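Local coordinates for cysteine synthase (Fusobacterium nucleatum subsp. nucleatum strain ATCC 25586, PDB 5XEM), which probably makes L-cysteine and acetate from O-acetyl-L-serine and hydrogen sulfide with pyridoxal 5'-phosphate as cofactor, and here holds lanthionine at that cofactor, at residues 103-108 with 113-118; 38-41 with 46-49. One frame throughout, in Å; residues are numbered along the deposited sequence.

How the contacts relate
Both contacts lie within the region matching the pyridoxal-phosphate-dependent enzyme family, and contact 2 is complete along the chain before contact 1 begins. Contact 2 lies near the middle of the molecule, where strand 31-36 of the six-stranded mixed sheet runs through a loop into helix 46-60, whose first turn carries K46 to the cofactor. Contact 1 lies about 18 Å away, centre to centre, and joins helix 103-110 to strand 114-118, an outermost strand of the four-stranded parallel sheet. Their nearest atoms stay about 8 Å apart. Helix 76-88 packs against both and carries N76 to the cofactor, so it links the parallel sheet's edge unit with the lysine-bearing helix.

Contact 1 (103-108 with 113-118); sequences ERIQLM and TEVILT
I105 lays its two branches over V115 and L117, covering the helix side of strand 114-118. Its CG2 meets V115 CG1 at 4.1 Å, the side chains crossing at a slant, while its CD1 reaches L117 tip to tip and lies 3.9 Å from CD2. The split arises at chi1 (-62°): CG2 stands opposite the backbone N and CG1 lies beside it, the latter continuing through an extended chi2 to the methyl that finds the leucine. A beta-branched residue suits a helix position that must serve two strand residues at once. One turn later M108 offers CB to the other valine methyl, CG2, at 3.9 Å.

At the turn, M108 O accepts two bonds from T113. T113 N gives M108 O one at 3.2 Å with an N-H...O angle of 154°, and OG1 gives a shorter one, at 2.8 Å from M108 O, coming from above the carbonyl plane. Both donors approach the same face of that plane. Threonine fits here because its chi1 sets OG1 beside its own N, turning both donors to one oxygen.

This is the second half of a beta-alpha-beta crossover: strand 92-97, helix 103-110, strand 114-118. The helix and strand segments run nearly antiparallel, 152° between directions, their axes 8.8 Å apart at their closest, and M96 and I94 of the neighbouring strand extend the apolar floor beneath I105 and M108. The chemistry thus divides the work: aliphatic groups seat the helix on the sheet, while a carbonyl oxygen that accepts two hydrogen bonds ties the helix's last turn to the residue just before the strand.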
loop_
_atom_site.group_PDB
_atom_site.type_symbol
_atom_site.label_atom_id
_atom_site.label_comp_id
_atom_site.label_asym_id
_atom_site.label_seq_id
_atom_site.Cartn_x
_atom_site.Cartn_y
_atom_site.Cartn_z
ATOM N N GLU A 103 -3.181 13.847 -3.495
ATOM C CA GLU A 103 -2.195 12.768 -3.416
ATOM C C GLU A 103 -1.957 12.146 -4.806
ATOM O O GLU A 103 -0.854 11.698 -5.096
ATOM C CB GLU A 103 -2.599 11.689 -2.405
ATOM C CG GLU A 103 -2.617 12.153 -0.948
ATOM C CD GLU A 103 -4.006 12.533 -0.459
ATOM O OE1 GLU A 103 -4.691 13.300 -1.168
ATOM O OE2 GLU A 103 -4.404 12.062 0.632
ATOM N N ARG A 104 -2.979 12.140 -5.668
ATOM C CA ARG A 104 -2.848 11.527 -6.995
ATOM C C ARG A 104 -1.754 12.199 -7.846
ATOM O O ARG A 104 -0.958 11.496 -8.456
ATOM C CB ARG A 104 -4.202 11.504 -7.728
ATOM C CG ARG A 104 -5.266 10.602 -7.087
ATOM C CD ARG A 104 -6.605 10.849 -7.787
ATOM N NE ARG A 104 -7.771 10.044 -7.382
ATOM C CZ ARG A 104 -7.859 8.712 -7.445
ATOM N NH1 ARG A 104 -6.806 7.983 -7.831
ATOM N NH2 ARG A 104 -8.975 8.100 -7.102
ATOM N N ILE A 105 -1.702 13.536 -7.880
ATOM C CA ILE A 105 -0.703 14.257 -8.685
ATOM C C ILE A 105 0.695 13.978 -8.146
ATOM O O ILE A 105 1.627 13.780 -8.904
ATOM C CB ILE A 105 -0.864 15.798 -8.683
ATOM C CG1 ILE A 105 -2.197 16.269 -9.266
ATOM C CG2 ILE A 105 0.194 16.457 -9.560
ATOM C CD1 ILE A 105 -2.331 17.788 -9.239
ATOM N N GLN A 106 0.813 13.976 -6.821
ATOM C CA GLN A 106 2.080 13.681 -6.148
ATOM C C GLN A 106 2.573 12.287 -6.410
ATOM O O GLN A 106 3.779 12.091 -6.627
ATOM C CB GLN A 106 1.937 13.878 -4.640
ATOM C CG GLN A 106 1.849 15.336 -4.248
ATOM C CD GLN A 106 3.141 16.056 -4.534
ATOM O OE1 GLN A 106 3.322 16.612 -5.615
ATOM N NE2 GLN A 106 4.072 16.018 -3.573
ATOM N N LEU A 107 1.665 11.318 -6.346
ATOM C CA LEU A 107 2.026 9.933 -6.550
ATOM C C LEU A 107 2.537 9.812 -7.956
ATOM O O LEU A 107 3.591 9.258 -8.162
ATOM C CB LEU A 107 0.835 8.980 -6.333
ATOM C CG LEU A 107 0.471 8.670 -4.885
ATOM C CD1 LEU A 107 -0.951 8.113 -4.784
ATOM C CD2 LEU A 107 1.479 7.707 -4.275
ATOM N N MET A 108 1.790 10.359 -8.923
ATOM C CA MET A 108 2.178 10.236 -10.318
ATOM C C MET A 108 3.506 10.896 -10.616
ATOM O O MET A 108 4.358 10.287 -11.276
ATOM C CB MET A 108 1.078 10.728 -11.283
ATOM C CG MET A 108 0.098 9.612 -11.600
ATOM S SD MET A 108 -1.240 10.204 -12.638
ATOM C CE MET A 108 -2.241 11.024 -11.409
ATOM N N THR A 113 6.065 11.025 -13.883
ATOM C CA THR A 113 5.015 11.374 -14.830
ATOM C C THR A 113 4.944 12.876 -15.030
ATOM O O THR A 113 5.141 13.641 -14.080
ATOM C CB THR A 113 3.638 10.895 -14.336
ATOM O OG1 THR A 113 3.736 9.550 -13.883
ATOM C CG2 THR A 113 2.574 10.976 -15.458
ATOM N N GLU A 114 4.663 13.313 -16.258
ATOM C CA GLU A 114 4.206 14.687 -16.471
ATOM C C GLU A 114 2.682 14.732 -16.383
ATOM O O GLU A 114 2.005 14.011 -17.112
ATOM C CB GLU A 114 4.653 15.220 -17.833
ATOM C CG GLU A 114 4.279 16.685 -18.029
ATOM C CD GLU A 114 4.478 17.163 -19.451
ATOM O OE1 GLU A 114 5.282 16.561 -20.191
ATOM O OE2 GLU A 114 3.835 18.165 -19.832
ATOM N N VAL A 115 2.145 15.581 -15.495
ATOM C CA VAL A 115 0.715 15.612 -15.180
ATOM C C VAL A 115 0.144 16.938 -15.687
ATOM O O VAL A 115 0.665 17.997 -15.363
ATOM C CB VAL A 115 0.434 15.436 -13.674
ATOM C CG1 VAL A 115 -1.071 15.531 -13.374
ATOM C CG2 VAL A 115 0.984 14.095 -13.170
ATOM N N ILE A 116 -0.884 16.861 -16.530
ATOM C CA ILE A 116 -1.555 18.024 -17.121
ATOM C C ILE A 116 -2.993 17.999 -16.604
ATOM O O ILE A 116 -3.648 16.940 -16.618
ATOM C CB ILE A 116 -1.549 17.932 -18.652
ATOM C CG1 ILE A 116 -0.121 18.081 -19.171
ATOM C CG2 ILE A 116 -2.458 18.991 -19.268
ATOM C CD1 ILE A 116 0.134 17.373 -20.462
ATOM N N LEU A 117 -3.478 19.143 -16.127
ATOM C CA LEU A 117 -4.766 19.194 -15.461
ATOM C C LEU A 117 -5.797 19.879 -16.333
ATOM O O LEU A 117 -5.467 20.811 -17.045
ATOM C CB LEU A 117 -4.674 19.974 -14.147
ATOM C CG LEU A 117 -3.683 19.436 -13.118
ATOM C CD1 LEU A 117 -3.600 20.401 -11.929
ATOM C CD2 LEU A 117 -4.087 18.042 -12.669
ATOM N N THR A 118 -7.029 19.401 -16.256
ATOM C CA THR A 118 -8.155 20.078 -16.876
ATOM C C THR A 118 -9.198 20.408 -15.816
ATOM O O THR A 118 -9.229 19.826 -14.712
ATOM C CB THR A 118 -8.794 19.204 -17.974
ATOM O OG1 THR A 118 -9.142 17.939 -17.417
ATOM C CG2 THR A 118 -7.823 19.009 -19.133
#

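Contact 2 (38-41 with 46-49). With PLP (pyridoxal-5'-phosphate), chain D.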
loop_
_atom_site.group_PDB
_atom_site.type_symbol
_atom_site.label_atom_id
_atom_site.label_comp_id
_atom_site.label_asym_id
_atom_site.label_seq_id
_atom_site.Cartn_x
_atom_site.Cartn_y
_atom_site.Cartn_z
ATOM N N GLY A 38 -6.103 -2.935 -3.607
ATOM C CA GLY A 38 -5.118 -2.061 -3.017
ATOM C C GLY A 38 -3.804 -2.739 -2.669
ATOM O O GLY A 38 -2.832 -2.062 -2.423
ATOM N N SER A 39 -3.778 -4.071 -2.649
ATOM C CA SER A 39 -2.556 -4.823 -2.406
ATOM C C SER A 39 -1.619 -4.794 -3.604
ATOM O O SER A 39 -0.440 -5.124 -3.457
ATOM C CB SER A 39 -2.866 -6.273 -2.069
ATOM O OG SER A 39 -3.598 -6.332 -0.850
ATOM N N ASN A 40 -2.136 -4.445 -4.792
ATOM C CA ASN A 40 -1.277 -4.234 -5.958
ATOM C C ASN A 40 -0.178 -3.197 -5.643
ATOM O O ASN A 40 -0.380 -2.306 -4.806
ATOM C CB ASN A 40 -2.091 -3.775 -7.176
ATOM C CG ASN A 40 -2.898 -4.898 -7.810
ATOM O OD1 ASN A 40 -4.129 -4.855 -7.821
ATOM N ND2 ASN A 40 -2.225 -5.907 -8.303
ATOM N N PRO A 41 0.995 -3.297 -6.313
ATOM C CA PRO A 41 2.113 -2.383 -5.967
ATOM C C PRO A 41 1.808 -0.896 -6.238
ATOM O O PRO A 41 2.298 0.002 -5.508
ATOM C CB PRO A 41 3.282 -2.925 -6.835
ATOM C CG PRO A 41 2.603 -3.672 -7.940
ATOM C CD PRO A 41 1.425 -4.323 -7.281
ATOM N N LYS A 46 -5.941 -0.992 -11.215
ATOM C CA LYS A 46 -5.554 -0.452 -12.529
ATOM C C LYS A 46 -4.158 -0.856 -12.939
ATOM O O LYS A 46 -3.857 -0.896 -14.145
ATOM C CB LYS A 46 -5.753 1.070 -12.608
ATOM C CG LYS A 46 -7.191 1.523 -12.397
ATOM C CD LYS A 46 -8.155 0.836 -13.357
ATOM C CE LYS A 46 -9.372 1.711 -13.658
ATOM N NZ LYS A 46 -10.087 1.391 -14.927
ATOM N N ASP A 47 -3.336 -1.288 -11.970
ATOM C CA ASP A 47 -2.058 -1.886 -12.302
ATOM C C ASP A 47 -2.279 -3.026 -13.338
ATOM O O ASP A 47 -1.453 -3.225 -14.258
ATOM C CB ASP A 47 -1.433 -2.545 -11.068
ATOM C CG ASP A 47 -0.808 -1.584 -10.088
ATOM O OD1 ASP A 47 -0.995 -0.352 -10.231
ATOM O OD2 ASP A 47 -0.123 -2.088 -9.147
ATOM N N ARG A 48 -3.343 -3.816 -13.157
ATOM C CA ARG A 48 -3.613 -4.956 -14.060
ATOM C C ARG A 48 -3.844 -4.504 -15.502
ATOM O O ARG A 48 -3.309 -5.121 -16.456
ATOM C CB ARG A 48 -4.826 -5.777 -13.630
ATOM C CG ARG A 48 -4.705 -6.468 -12.300
ATOM C CD ARG A 48 -6.031 -7.071 -11.905
ATOM N NE ARG A 48 -6.057 -7.637 -10.570
ATOM C CZ ARG A 48 -5.798 -8.900 -10.231
ATOM N NH1 ARG A 48 -5.376 -9.790 -11.140
ATOM N NH2 ARG A 48 -5.893 -9.261 -8.974
ATOM N N ILE A 49 -4.626 -3.438 -15.671
ATOM C CA ILE A 49 -4.940 -2.929 -17.018
ATOM C C ILE A 49 -3.798 -2.128 -17.615
ATOM O O ILE A 49 -3.560 -2.202 -18.834
ATOM C CB ILE A 49 -6.317 -2.184 -17.115
ATOM C CG1 ILE A 49 -6.309 -0.730 -16.609
ATOM C CG2 ILE A 49 -7.416 -3.038 -16.482
ATOM C CD1 ILE A 49 -7.544 0.068 -17.088
HETATM N N1 PLP D . -12.690 2.858 -8.075
HETATM C C2 PLP D . -11.574 3.576 -8.278
HETATM C C2A PLP D . -10.773 4.092 -7.082
HETATM C C3 PLP D . -11.112 3.842 -9.580
HETATM O O3 PLP D . -9.972 4.555 -9.760
HETATM C C4 PLP D . -11.826 3.372 -10.680
HETATM C C4A PLP D . -11.366 3.642 -12.103
HETATM C C5 PLP D . -12.984 2.624 -10.429
HETATM C C6 PLP D . -13.378 2.380 -9.115
HETATM C C5A PLP D . -13.838 2.046 -11.537
HETATM O O4P PLP D . -13.131 0.930 -12.188
HETATM P P PLP D . -13.361 0.533 -13.746
HETATM O O1P PLP D . -12.741 -0.726 -14.005
HETATM O O2P PLP D . -12.815 1.659 -14.478
HETATM O O3P PLP D . -14.841 0.547 -13.897
#
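Chi1 of -77° in D47 and -75° in N40 puts each CG opposite its own carbonyl carbon, and the two side chains run alongside one another, pointing opposite ways, their flat ends turned 56° apart. The carboxylate oxygen D47 OD2 thereby comes to 3.3 Å from N40 CB, and it also lies 3.3 Å from P41 CD, beside the CD and CG atoms of the proline ring. P41 N has no hydrogen to give; the bond to OD2 comes from the backbone N of G42. Aspartate suits this place because its carboxylate, on a short arm, accepts that N-H and so joins the loop to the first turn of helix 46-60, while proline stiffens the loop.

In this fold type II pyridoxal-phosphate enzyme, the loop after strand 31-36 leads into the helix that bears K46, the lysine predicted to carry the cofactor as an internal aldimine. With lanthionine bound, the lysine is detached: its chain bends at chi2, then extends until K46 NZ donates to PLP O2P at 2.8 Å. Q146 is a second partner of NZ. R48 is long enough to reach E37 and E163, with which it forms salt bridges.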